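Local structure of probable branched-chain amino acid ABC transporter, amino acid binding protein (Thermus thermophilus, 3LKB) at residues A[87-91]-A[107-112]; A[116-120]-A[317-321]; A[299-303]-A[323-329]. The protein binds valine and probably delivers branched-chain amino acids to an ABC transporter for uptake. The protein carries 2 engineered substitutions. All coordinates share one frame; numbering follows the deposited sequence.

Contact 1: A[87-91]-A[107-112]; sequences NLQLK and HIELID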
ATOM      1  N   ASN A  87     -17.657   9.271   4.111  1.00 12.25           N
ATOM      2  CA  ASN A  87     -18.209  10.150   5.136  1.00 12.22           C
ATOM      3  C   ASN A  87     -19.491  10.819   4.701  1.00 12.52           C
ATOM      4  O   ASN A  87     -20.441  10.851   5.480  1.00 12.81           O
ATOM      5  CB  ASN A  87     -17.204  11.212   5.564  1.00 11.96           C
ATOM      6  CG  ASN A  87     -16.168  10.675   6.527  1.00 13.98           C
ATOM      7  OD1 ASN A  87     -15.112  10.166   6.129  1.00 18.75           O
ATOM      8  ND2 ASN A  87     -16.439  10.820   7.796  1.00 12.85           N
ATOM      9  N   LEU A  88     -19.538  11.368   3.476  1.00 12.00           N
ATOM     10  CA  LEU A  88     -20.831  11.895   2.936  1.00 11.68           C
ATOM     11  C   LEU A  88     -21.994  10.892   3.049  1.00 11.78           C
ATOM     12  O   LEU A  88     -23.057  11.225   3.536  1.00 13.41           O
ATOM     13  CB  LEU A  88     -20.680  12.364   1.499  1.00 10.10           C
ATOM     14  CG  LEU A  88     -19.881  13.683   1.482  1.00 12.16           C
ATOM     15  CD1 LEU A  88     -19.381  14.061   0.076  1.00 11.94           C
ATOM     16  CD2 LEU A  88     -20.790  14.788   2.036  1.00 12.97           C
ATOM     17  N   GLN A  89     -21.742   9.655   2.665  1.00 11.16           N
ATOM     18  CA  GLN A  89     -22.716   8.603   2.613  1.00 11.88           C
ATOM     19  C   GLN A  89     -23.175   8.196   4.019  1.00 12.06           C
ATOM     20  O   GLN A  89     -24.332   7.947   4.230  1.00 12.76           O
ATOM     21  CB  GLN A  89     -22.038   7.398   1.933  1.00 11.32           C
ATOM     22  CG  GLN A  89     -22.907   6.731   0.999  1.00 15.49           C
ATOM     23  CD  GLN A  89     -22.262   5.586   0.214  1.00 20.64           C
ATOM     24  OE1 GLN A  89     -21.988   4.499   0.757  1.00 18.64           O
ATOM     25  NE2 GLN A  89     -22.092   5.815  -1.100  1.00 20.79           N
ATOM     26  N   LEU A  90     -22.245   8.084   4.966  1.00 11.85           N
ATOM     27  CA  LEU A  90     -22.566   7.763   6.368  1.00 12.10           C
ATOM     28  C   LEU A  90     -23.104   8.886   7.251  1.00 12.16           C
ATOM     29  O   LEU A  90     -23.498   8.593   8.388  1.00 12.43           O
ATOM     30  CB  LEU A  90     -21.311   7.232   7.067  1.00 12.18           C
ATOM     31  CG  LEU A  90     -20.661   6.153   6.221  1.00 11.47           C
ATOM     32  CD1 LEU A  90     -19.443   5.747   6.924  1.00 11.94           C
ATOM     33  CD2 LEU A  90     -21.625   5.010   6.154  1.00 12.94           C
ATOM     34  N   LYS A  91     -23.075  10.145   6.795  1.00 11.59           N
ATOM     35  CA  LYS A  91     -23.567  11.268   7.638  1.00 12.52           C
ATOM     36  C   LYS A  91     -24.955  10.989   8.280  1.00 13.47           C
ATOM     37  O   LYS A  91     -25.100  11.092   9.509  1.00 15.31           O
ATOM     38  CB  LYS A  91     -23.585  12.617   6.888  1.00 11.70           C
ATOM     39  CG  LYS A  91     -22.245  13.364   6.779  1.00 12.38           C
ATOM     40  CD  LYS A  91     -22.402  14.679   5.978  1.00 10.48           C
ATOM     41  CE  LYS A  91     -22.786  15.874   6.916  1.00  9.53           C
ATOM     42  NZ  LYS A  91     -23.008  17.167   6.178  1.00  5.73           N
ATOM     43  N   HIS A 107     -13.198  17.714   4.100  1.00  7.93           N
ATOM     44  CA  HIS A 107     -14.137  18.374   3.254  1.00  8.72           C
ATOM     45  C   HIS A 107     -15.113  19.168   4.117  1.00  9.34           C
ATOM     46  O   HIS A 107     -15.699  18.618   5.044  1.00  8.11           O
ATOM     47  CB  HIS A 107     -14.872  17.393   2.379  1.00  8.44           C
ATOM     48  CG  HIS A 107     -15.812  18.058   1.445  1.00  8.97           C
ATOM     49  ND1 HIS A 107     -16.825  17.387   0.789  1.00 13.57           N
ATOM     50  CD2 HIS A 107     -15.913  19.349   1.077  1.00  7.31           C
ATOM     51  CE1 HIS A 107     -17.477  18.231   0.012  1.00 12.91           C
ATOM     52  NE2 HIS A 107     -16.942  19.431   0.170  1.00 12.95           N
ATOM     53  N   ILE A 108     -15.280  20.452   3.821  1.00 10.18           N
ATOM     54  CA  ILE A 108     -16.113  21.305   4.690  1.00 11.89           C
ATOM     55  C   ILE A 108     -17.601  20.879   4.778  1.00 13.99           C
ATOM     56  O   ILE A 108     -18.280  21.042   5.829  1.00 14.65           O
ATOM     57  CB  ILE A 108     -16.013  22.757   4.274  1.00 11.36           C
ATOM     58  CG1 ILE A 108     -16.569  23.641   5.368  1.00  9.50           C
ATOM     59  CG2 ILE A 108     -16.705  22.992   2.891  1.00 11.25           C
ATOM     60  CD1 ILE A 108     -15.697  23.704   6.635  1.00  6.59           C
ATOM     61  N   GLU A 109     -18.085  20.313   3.678  1.00 14.16           N
ATOM     62  CA  GLU A 109     -19.451  19.824   3.572  1.00 16.28           C
ATOM     63  C   GLU A 109     -19.813  18.831   4.699  1.00 15.20           C
ATOM     64  O   GLU A 109     -20.985  18.689   5.094  1.00 15.09           O
ATOM     65  CB  GLU A 109     -19.664  19.229   2.151  1.00 16.35           C
ATOM     66  CG  GLU A 109     -21.069  18.695   1.845  1.00 25.01           C
ATOM     67  CD  GLU A 109     -22.173  19.732   2.113  1.00 34.33           C
ATOM     68  OE1 GLU A 109     -21.931  20.965   1.879  1.00 38.98           O
ATOM     69  OE2 GLU A 109     -23.285  19.315   2.539  1.00 35.48           O
ATOM     70  N   LEU A 110     -18.800  18.150   5.220  1.00 13.89           N
ATOM     71  CA  LEU A 110     -19.001  17.196   6.302  1.00 12.58           C
ATOM     72  C   LEU A 110     -19.513  17.830   7.578  1.00 12.34           C
ATOM     73  O   LEU A 110     -20.255  17.176   8.288  1.00 12.12           O
ATOM     74  CB  LEU A 110     -17.714  16.429   6.616  1.00 11.88           C
ATOM     75  CG  LEU A 110     -17.112  15.590   5.481  1.00 11.64           C
ATOM     76  CD1 LEU A 110     -15.899  14.765   5.981  1.00  6.91           C
ATOM     77  CD2 LEU A 110     -18.164  14.711   4.786  1.00  6.29           C
ATOM     78  N   ILE A 111     -19.103  19.064   7.878  1.00 12.38           N
ATOM     79  CA  ILE A 111     -19.555  19.747   9.092  1.00 13.77           C
ATOM     80  C   ILE A 111     -20.648  20.798   8.783  1.00 14.61           C
ATOM     81  O   ILE A 111     -20.987  21.591   9.635  1.00 14.13           O
ATOM     82  CB  ILE A 111     -18.389  20.325   9.958  1.00 13.91           C
ATOM     83  CG1 ILE A 111     -17.390  21.123   9.140  1.00 14.66           C
ATOM     84  CG2 ILE A 111     -17.565  19.196  10.583  1.00 13.39           C
ATOM     85  CD1 ILE A 111     -17.471  22.547   9.243  1.00 16.65           C
ATOM     86  N   ASP A 112     -21.180  20.778   7.558  1.00 15.27           N
ATOM     87  CA  ASP A 112     -22.316  21.624   7.162  1.00 16.11           C
ATOM     88  C   ASP A 112     -23.608  20.827   7.273  1.00 15.40           C
ATOM     89  O   ASP A 112     -23.564  19.620   7.211  1.00 15.31           O
ATOM     90  CB  ASP A 112     -22.163  22.125   5.734  1.00 16.68           C
ATOM     91  CG  ASP A 112     -21.171  23.282   5.614  1.00 21.26           C
ATOM     92  OD1 ASP A 112     -20.655  23.818   6.639  1.00 22.48           O
ATOM     93  OD2 ASP A 112     -20.896  23.639   4.452  1.00 26.53           O
TER

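Contact 2: A[116-120]-A[317-321]; sequences NDYIF and YQAIV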
ATOM      1  N   ASN A 116     -24.767  17.047  10.813  1.00 13.11           N
ATOM      2  CA  ASN A 116     -23.423  17.532  11.098  1.00 13.48           C
ATOM      3  C   ASN A 116     -23.081  17.704  12.597  1.00 13.08           C
ATOM      4  O   ASN A 116     -21.988  18.158  12.929  1.00 12.01           O
ATOM      5  CB  ASN A 116     -23.206  18.869  10.369  1.00 14.22           C
ATOM      6  CG  ASN A 116     -24.115  20.001  10.900  1.00 15.79           C
ATOM      7  OD1 ASN A 116     -23.675  21.142  11.035  1.00 17.44           O
ATOM      8  ND2 ASN A 116     -25.382  19.693  11.163  1.00 16.66           N
ATOM      9  N   ASP A 117     -23.978  17.317  13.505  1.00 12.10           N
ATOM     10  CA  ASP A 117     -23.709  17.575  14.912  1.00 11.62           C
ATOM     11  C   ASP A 117     -22.514  16.786  15.496  1.00 10.90           C
ATOM     12  O   ASP A 117     -21.877  17.243  16.468  1.00  9.81           O
ATOM     13  CB  ASP A 117     -24.957  17.334  15.744  1.00 12.19           C
ATOM     14  CG  ASP A 117     -26.122  18.281  15.400  1.00 16.01           C
ATOM     15  OD1 ASP A 117     -25.902  19.480  15.028  1.00 16.77           O
ATOM     16  OD2 ASP A 117     -27.287  17.796  15.532  1.00 18.91           O
ATOM     17  N   TYR A 118     -22.192  15.642  14.884  1.00 10.26           N
ATOM     18  CA  TYR A 118     -21.166  14.721  15.436  1.00 11.13           C
ATOM     19  C   TYR A 118     -19.865  14.546  14.652  1.00 11.09           C
ATOM     20  O   TYR A 118     -19.099  13.637  14.938  1.00 10.78           O
ATOM     21  CB  TYR A 118     -21.775  13.340  15.678  1.00 10.92           C
ATOM     22  CG  TYR A 118     -22.933  13.453  16.613  1.00 11.65           C
ATOM     23  CD1 TYR A 118     -24.241  13.497  16.118  1.00 12.71           C
ATOM     24  CD2 TYR A 118     -22.722  13.632  17.983  1.00 12.36           C
ATOM     25  CE1 TYR A 118     -25.299  13.654  16.961  1.00 11.68           C
ATOM     26  CE2 TYR A 118     -23.760  13.807  18.852  1.00 10.91           C
ATOM     27  CZ  TYR A 118     -25.062  13.803  18.330  1.00 13.14           C
ATOM     28  OH  TYR A 118     -26.138  13.925  19.173  1.00 13.96           O
ATOM     29  N   ILE A 119     -19.596  15.417  13.683  1.00 11.14           N
ATOM     30  CA  ILE A 119     -18.411  15.242  12.851  1.00 11.16           C
ATOM     31  C   ILE A 119     -17.423  16.330  13.154  1.00 11.31           C
ATOM     32  O   ILE A 119     -17.785  17.512  13.124  1.00 12.89           O
ATOM     33  CB  ILE A 119     -18.827  15.304  11.398  1.00 12.15           C
ATOM     34  CG1 ILE A 119     -19.816  14.139  11.137  1.00 12.49           C
ATOM     35  CG2 ILE A 119     -17.578  15.338  10.476  1.00 10.54           C
ATOM     36  CD1 ILE A 119     -20.475  14.185   9.783  1.00 17.92           C
ATOM     37  N   PHE A 120     -16.181  15.966  13.471  1.00 10.75           N
ATOM     38  CA  PHE A 120     -15.199  16.983  13.843  1.00  9.37           C
ATOM     39  C   PHE A 120     -13.956  16.887  13.012  1.00  9.52           C
ATOM     40  O   PHE A 120     -13.289  15.879  13.029  1.00  8.56           O
ATOM     41  CB  PHE A 120     -14.843  16.902  15.334  1.00  9.57           C
ATOM     42  CG  PHE A 120     -16.000  17.151  16.228  1.00  8.88           C
ATOM     43  CD1 PHE A 120     -16.854  16.109  16.592  1.00  8.60           C
ATOM     44  CD2 PHE A 120     -16.271  18.429  16.671  1.00  8.78           C
ATOM     45  CE1 PHE A 120     -17.977  16.367  17.378  1.00  9.81           C
ATOM     46  CE2 PHE A 120     -17.361  18.697  17.492  1.00  7.66           C
ATOM     47  CZ  PHE A 120     -18.218  17.664  17.848  1.00  9.83           C
ATOM     48  N   TYR A 317     -18.454  12.702  23.298  1.00 13.37           N
ATOM     49  CA  TYR A 317     -18.999  13.914  22.702  1.00 14.27           C
ATOM     50  C   TYR A 317     -18.762  15.145  23.620  1.00 14.60           C
ATOM     51  O   TYR A 317     -18.231  16.180  23.159  1.00 14.37           O
ATOM     52  CB  TYR A 317     -20.470  13.738  22.263  1.00 14.48           C
ATOM     53  CG  TYR A 317     -21.123  15.039  21.777  1.00 15.25           C
ATOM     54  CD1 TYR A 317     -20.942  15.489  20.466  1.00 17.61           C
ATOM     55  CD2 TYR A 317     -21.899  15.816  22.622  1.00 14.54           C
ATOM     56  CE1 TYR A 317     -21.514  16.689  20.006  1.00 15.76           C
ATOM     57  CE2 TYR A 317     -22.478  17.027  22.178  1.00 15.80           C
ATOM     58  CZ  TYR A 317     -22.257  17.454  20.870  1.00 18.26           C
ATOM     59  OH  TYR A 317     -22.789  18.632  20.391  1.00 19.61           O
ATOM     60  N   GLN A 318     -19.072  15.002  24.916  1.00 14.72           N
ATOM     61  CA  GLN A 318     -19.021  16.115  25.900  1.00 14.54           C
ATOM     62  C   GLN A 318     -17.608  16.540  26.149  1.00 14.18           C
ATOM     63  O   GLN A 318     -17.315  17.712  26.352  1.00 14.19           O
ATOM     64  CB  GLN A 318     -19.670  15.722  27.236  1.00 15.20           C
ATOM     65  CG  GLN A 318     -21.198  15.486  27.211  1.00 18.74           C
ATOM     66  CD  GLN A 318     -21.956  16.738  26.787  1.00 25.05           C
ATOM     67  OE1 GLN A 318     -21.553  17.855  27.124  1.00 29.26           O
ATOM     68  NE2 GLN A 318     -23.058  16.562  26.039  1.00 27.37           N
ATOM     69  N   ALA A 319     -16.710  15.573  26.141  1.00 14.78           N
ATOM     70  CA  ALA A 319     -15.274  15.859  26.228  1.00 14.24           C
ATOM     71  C   ALA A 319     -14.804  16.672  25.012  1.00 14.11           C
ATOM     72  O   ALA A 319     -14.043  17.606  25.167  1.00 15.54           O
ATOM     73  CB  ALA A 319     -14.489  14.563  26.361  1.00 13.68           C
ATOM     74  N   ILE A 320     -15.281  16.367  23.814  1.00 13.27           N
ATOM     75  CA  ILE A 320     -14.821  17.103  22.625  1.00 13.20           C
ATOM     76  C   ILE A 320     -15.307  18.546  22.568  1.00 13.10           C
ATOM     77  O   ILE A 320     -14.527  19.433  22.237  1.00 13.21           O
ATOM     78  CB  ILE A 320     -15.248  16.350  21.320  1.00 14.52           C
ATOM     79  CG1 ILE A 320     -14.396  15.081  21.126  1.00 12.74           C
ATOM     80  CG2 ILE A 320     -15.302  17.269  20.070  1.00 11.91           C
ATOM     81  CD1 ILE A 320     -15.110  14.132  20.226  1.00 12.35           C
ATOM     82  N   VAL A 321     -16.585  18.782  22.898  1.00 12.43           N
ATOM     83  CA  VAL A 321     -17.192  20.125  22.820  1.00 11.70           C
ATOM     84  C   VAL A 321     -16.816  20.991  24.002  1.00 12.10           C
ATOM     85  O   VAL A 321     -17.097  22.183  23.995  1.00 12.61           O
ATOM     86  CB  VAL A 321     -18.763  20.119  22.670  1.00 11.56           C
ATOM     87  CG1 VAL A 321     -19.216  19.333  21.447  1.00 12.23           C
ATOM     88  CG2 VAL A 321     -19.442  19.530  23.891  1.00 12.40           C
TER
HETATM   89  O   HOH W   1     -22.560  19.424  18.000  1.00 13.81           O

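Contact 3: A[299-303]-A[323-329]; sequences EAIRR and MNGPNAF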
ATOM      1  N   GLU A 299      -7.379  11.522  23.518  1.00 11.56           N
ATOM      2  CA  GLU A 299      -7.560  12.547  24.573  1.00 12.10           C
ATOM      3  C   GLU A 299      -9.030  12.745  24.992  1.00 11.85           C
ATOM      4  O   GLU A 299      -9.307  13.031  26.133  1.00 12.89           O
ATOM      5  CB  GLU A 299      -6.861  13.863  24.200  1.00 11.57           C
ATOM      6  CG  GLU A 299      -7.186  15.097  25.101  1.00 15.44           C
ATOM      7  CD  GLU A 299      -6.524  15.064  26.474  1.00 16.56           C
ATOM      8  OE1 GLU A 299      -5.810  14.085  26.744  1.00 19.88           O
ATOM      9  OE2 GLU A 299      -6.711  16.020  27.288  1.00 19.55           O
ATOM     10  N   ALA A 300      -9.983  12.601  24.086  1.00 12.92           N
ATOM     11  CA  ALA A 300     -11.382  12.773  24.487  1.00 13.22           C
ATOM     12  C   ALA A 300     -11.867  11.596  25.346  1.00 13.68           C
ATOM     13  O   ALA A 300     -12.646  11.820  26.286  1.00 12.68           O
ATOM     14  CB  ALA A 300     -12.270  12.946  23.299  1.00 13.08           C
ATOM     15  N   ILE A 301     -11.431  10.374  25.071  1.00 13.60           N
ATOM     16  CA  ILE A 301     -11.669   9.209  25.919  1.00 14.46           C
ATOM     17  C   ILE A 301     -11.126   9.408  27.347  1.00 14.84           C
ATOM     18  O   ILE A 301     -11.753   9.058  28.299  1.00 15.70           O
ATOM     19  CB  ILE A 301     -11.107   7.854  25.305  1.00 14.44           C
ATOM     20  CG1 ILE A 301     -11.819   7.393  24.047  1.00 14.80           C
ATOM     21  CG2 ILE A 301     -11.087   6.780  26.282  1.00 11.25           C
ATOM     22  CD1 ILE A 301     -12.665   8.324  23.550  1.00 18.41           C
ATOM     23  N   ARG A 302      -9.957   9.984  27.447  1.00 14.62           N
ATOM     24  CA  ARG A 302      -9.336  10.279  28.705  1.00 16.23           C
ATOM     25  C   ARG A 302     -10.122  11.301  29.507  1.00 16.94           C
ATOM     26  O   ARG A 302     -10.334  11.125  30.652  1.00 16.99           O
ATOM     27  CB  ARG A 302      -7.871  10.722  28.541  1.00 20.00           C
ATOM     28  CG  ARG A 302      -7.133  10.840  29.812  1.00 20.00           C
ATOM     29  CD  ARG A 302      -5.854  11.562  29.731  1.00 20.00           C
ATOM     30  NE  ARG A 302      -6.058  12.928  29.422  1.00 20.00           N
ATOM     31  CZ  ARG A 302      -6.290  13.889  30.287  1.00 20.00           C
ATOM     32  NH1 ARG A 302      -6.318  13.662  31.566  1.00 20.00           N
ATOM     33  NH2 ARG A 302      -6.487  15.075  29.839  1.00 20.00           N
ATOM     34  N   ARG A 303     -10.550  12.354  28.858  1.00 16.41           N
ATOM     35  CA  ARG A 303     -11.387  13.337  29.473  1.00 16.71           C
ATOM     36  C   ARG A 303     -12.738  12.793  29.857  1.00 17.79           C
ATOM     37  O   ARG A 303     -13.217  13.043  30.905  1.00 17.48           O
ATOM     38  CB  ARG A 303     -11.483  14.583  28.635  1.00 15.77           C
ATOM     39  CG  ARG A 303     -10.291  15.431  28.710  1.00 14.86           C
ATOM     40  CD  ARG A 303     -10.154  16.184  27.511  1.00 13.64           C
ATOM     41  NE  ARG A 303      -8.964  16.966  27.394  1.00 15.17           N
ATOM     42  CZ  ARG A 303      -8.967  18.227  27.065  1.00 11.56           C
ATOM     43  NH1 ARG A 303     -10.099  18.801  26.935  1.00 11.25           N
ATOM     44  NH2 ARG A 303      -7.867  18.873  26.901  1.00  6.19           N
ATOM     45  N   MET A 323     -13.543  20.968  24.720  1.00 12.70           N
ATOM     46  CA  MET A 323     -12.095  21.053  24.403  1.00 12.46           C
ATOM     47  C   MET A 323     -11.771  22.423  23.809  1.00 13.26           C
ATOM     48  O   MET A 323     -11.467  22.538  22.602  1.00 12.27           O
ATOM     49  CB  MET A 323     -11.727  19.931  23.426  1.00 12.43           C
ATOM     50  CG  MET A 323     -10.253  19.502  23.302  1.00 12.50           C
ATOM     51  SD  MET A 323     -10.063  18.098  22.086  1.00  4.30           S
ATOM     52  CE  MET A 323     -10.222  16.710  23.165  1.00  4.86           C
ATOM     53  N   ASN A 324     -11.870  23.468  24.644  1.00 13.26           N
ATOM     54  CA  ASN A 324     -11.620  24.848  24.212  1.00 14.88           C
ATOM     55  C   ASN A 324     -11.062  25.769  25.282  1.00 15.71           C
ATOM     56  O   ASN A 324     -11.031  25.433  26.480  1.00 16.12           O
ATOM     57  CB  ASN A 324     -12.891  25.469  23.633  1.00 15.24           C
ATOM     58  CG  ASN A 324     -14.080  25.276  24.539  1.00 15.84           C
ATOM     59  OD1 ASN A 324     -14.143  25.835  25.636  1.00 22.08           O
ATOM     60  ND2 ASN A 324     -15.017  24.489  24.100  1.00 16.02           N
ATOM     61  N   GLY A 325     -10.607  26.937  24.843  1.00 16.30           N
ATOM     62  CA  GLY A 325      -9.933  27.890  25.745  1.00 16.28           C
ATOM     63  C   GLY A 325      -8.677  27.303  26.356  1.00 16.40           C
ATOM     64  O   GLY A 325      -7.879  26.687  25.671  1.00 16.18           O
ATOM     65  N   PRO A 326      -8.474  27.529  27.652  1.00 17.00           N
ATOM     66  CA  PRO A 326      -7.387  26.930  28.440  1.00 16.98           C
ATOM     67  C   PRO A 326      -7.539  25.408  28.546  1.00 16.25           C
ATOM     68  O   PRO A 326      -6.646  24.739  29.044  1.00 16.68           O
ATOM     69  CB  PRO A 326      -7.600  27.513  29.865  1.00 17.34           C
ATOM     70  CG  PRO A 326      -8.594  28.594  29.721  1.00 17.90           C
ATOM     71  CD  PRO A 326      -9.314  28.455  28.432  1.00 17.25           C
ATOM     72  N   ASN A 327      -8.686  24.881  28.130  1.00 15.68           N
ATOM     73  CA  ASN A 327      -8.945  23.440  28.162  1.00 14.38           C
ATOM     74  C   ASN A 327      -8.778  22.841  26.739  1.00 13.22           C
ATOM     75  O   ASN A 327      -9.271  21.751  26.438  1.00 11.10           O
ATOM     76  CB  ASN A 327     -10.358  23.205  28.713  1.00 15.10           C
ATOM     77  CG  ASN A 327     -10.599  21.765  29.178  1.00 16.95           C
ATOM     78  OD1 ASN A 327     -11.661  21.158  28.889  1.00 17.75           O
ATOM     79  ND2 ASN A 327      -9.629  21.205  29.877  1.00 17.92           N
ATOM     80  N   ALA A 328      -8.068  23.564  25.881  1.00 12.20           N
ATOM     81  CA  ALA A 328      -7.805  23.098  24.535  1.00 13.25           C
ATOM     82  C   ALA A 328      -6.746  21.994  24.556  1.00 14.32           C
ATOM     83  O   ALA A 328      -6.012  21.839  25.532  1.00 14.33           O
ATOM     84  CB  ALA A 328      -7.352  24.240  23.628  1.00 11.98           C
ATOM     85  N   PHE A 329      -6.677  21.238  23.466  1.00 14.44           N
ATOM     86  CA  PHE A 329      -5.726  20.171  23.367  1.00 15.49           C
ATOM     87  C   PHE A 329      -4.548  20.666  22.511  1.00 16.34           C
ATOM     88  O   PHE A 329      -4.714  21.124  21.371  1.00 15.77           O
ATOM     89  CB  PHE A 329      -6.431  18.906  22.818  1.00 15.64           C
ATOM     90  CG  PHE A 329      -5.546  17.712  22.680  1.00 12.14           C
ATOM     91  CD1 PHE A 329      -4.707  17.311  23.722  1.00 12.97           C
ATOM     92  CD2 PHE A 329      -5.582  16.956  21.511  1.00 11.48           C
ATOM     93  CE1 PHE A 329      -3.870  16.187  23.588  1.00  8.01           C
ATOM     94  CE2 PHE A 329      -4.769  15.830  21.344  1.00  7.32           C
ATOM     95  CZ  PHE A 329      -3.904  15.447  22.386  1.00  9.56           C
TER

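Contact 1: A[87-91]-A[107-112]
K91 NZ is held by two carbonyl oxygens of the segment 107-112, D112 O at 2.7 Å and E109 O at 2.8 Å. The ammonium lies in the carbonyl plane of E109 but is tilted 18° from that of D112, and it donates a further hydrogen bond to P114 O just beyond the segment. Three carbonyls of one bend therefore converge on a single donor group. Although L110 O is also near, it faces the methylene before the nitrogen, at 3.2 Å from K91 CE, and the angle at NZ is poor for a bond. The carboxylate of E109 adds opposite charge without a salt bridge, its OE2 lying 4.2 Å from K91 NZ.

Beside this polar end, the CD2 methyl of L110 enters between two helix residues, 3.7 Å from N87 CB and 3.8 Å from L88 CD2. With CG beside its backbone N (chi1 -60°), L110 brings this methyl close to the helix although the bond to CB runs alongside it. L88 CD2 also touches E109 CG at 3.9 Å, and the two side chains meet nearly at right angles. Without the ammonium, as with an alanine at K91, the carbonyls of E109, D112 and P114 would probably lose the donor they share, with the bend less firmly tied to the helix.

The carbonyl dipoles and the carboxylate of E109, beyond salt-bridge range, probably offset part of the lysine's charge; three backbone acceptors gripping one buried ammonium tie the loop after strand 101-103 to helix 84-97.

Contact 2: A[116-120]-A[317-321]
The type I beta turn N116-I119, with F120 leading into the strand 121-123, packs against one side of helix 313-321 through an aromatic cluster. Y118 turns the edge of its ring toward the face of Y317 in an offset edge-to-face pair, with centroids 5.2 Å apart and planes at 60°. The closest atoms of this pair are Y118 CD2 and Y317 CD1, separated by 3.6 Å.

F120 presents a face to the helix. The CG2 methyl of I320 stands 3.5 Å from its ring centroid, only 9° off the normal, which establishes a CH-pi contact over the middle of the ring. That branch of I320 is the one anti to the backbone N, while CG1 takes the position beside it (chi1 -73°). At its rim, F120 CZ lies 4.1 Å from Y317 CE1, where the tyrosine atom approaches near the phenylalanine plane.

No direct hydrogen bond crosses the contact, but one water links the two sides: it donates to D117 O at 2.8 Å and bonds Y317 OH at 2.5 Å, a short distance whose exact length should not be pressed. The hydroxyl of Y118 is instead bonded to R98.

Backbone bonds from Y118 and F120 to T101 place the turn beside strand 101-103; Y118 also packs on helix 84-97, F120 also stacks on H350 and meets F345 edge-to-face, and helix 285-308 lies against A319 and I320.

Contact 3: A[299-303]-A[323-329]
Helix segment 299-303 faces the loop segment 323-329, and the CA atoms of the two come nearest at E299-F329, 7.9 Å, and A300-M323, 8.3 Å. R303 reaches across with an extended chain from CG to NE and grips N327 O end-on with both terminal nitrogens, NH1 at 3.1 Å and NH2 at 3.2 Å. The oxygen lies near the guanidinium plane for both bonds, but NH2 approaches it from well above the carbonyl plane, 55° out.

E299 sets the other edge of this group. Its OE2 accepts a bond of 2.7 Å from R302 NH2, while OE1 takes R302 NE at 2.9 Å; R303 NE also bonds OE2, at a modelled length too short to be trusted. This salt-bridge network, with R303 also gripping a backbone carbonyl of the loop, is structural packing that joins helix 285-308 to the loop after helix 313-321.

The aliphatic part of E299 lies over F329: CB is 3.8 Å from the ring centroid and 13° off its normal, a CH-pi contact. With CG anti to the backbone N and a bend at chi2, the carboxylate comes to lie nearly parallel to the ring, the planes 7° apart. M323 CE fits in alongside, 3.9 Å from E299 CG, and lies over one face of the R303 guanidinium, off toward its rim.

Helix 313-321 packs on A300 and R303 through A319, and backbone bonds of M323 to F345 and of F329 to I343 tie the segment 323-329 to the chain that follows before strand 357-362.

Along the chain, contact 1 closes before contact 2 opens, whereas contacts 2 and 3 alternate their segments. Contacts 1 and 2 have centres 14 Å apart and touch through I119, which packs on K91, L110 and I111; both draw on the connection between strands 101-103 and 121-123. Contacts 2 and 3 have centres 12 Å apart and meet where A319 and I320 of helix 313-321 pack on A300 and R303 of helix 285-308. Contacts 1 and 3, with centres 23 Å apart, do not touch. Contact 2 thus bridges the other two, joining early and late parts of the sequence in one continuous packing region of this periplasmic-binding-protein fold.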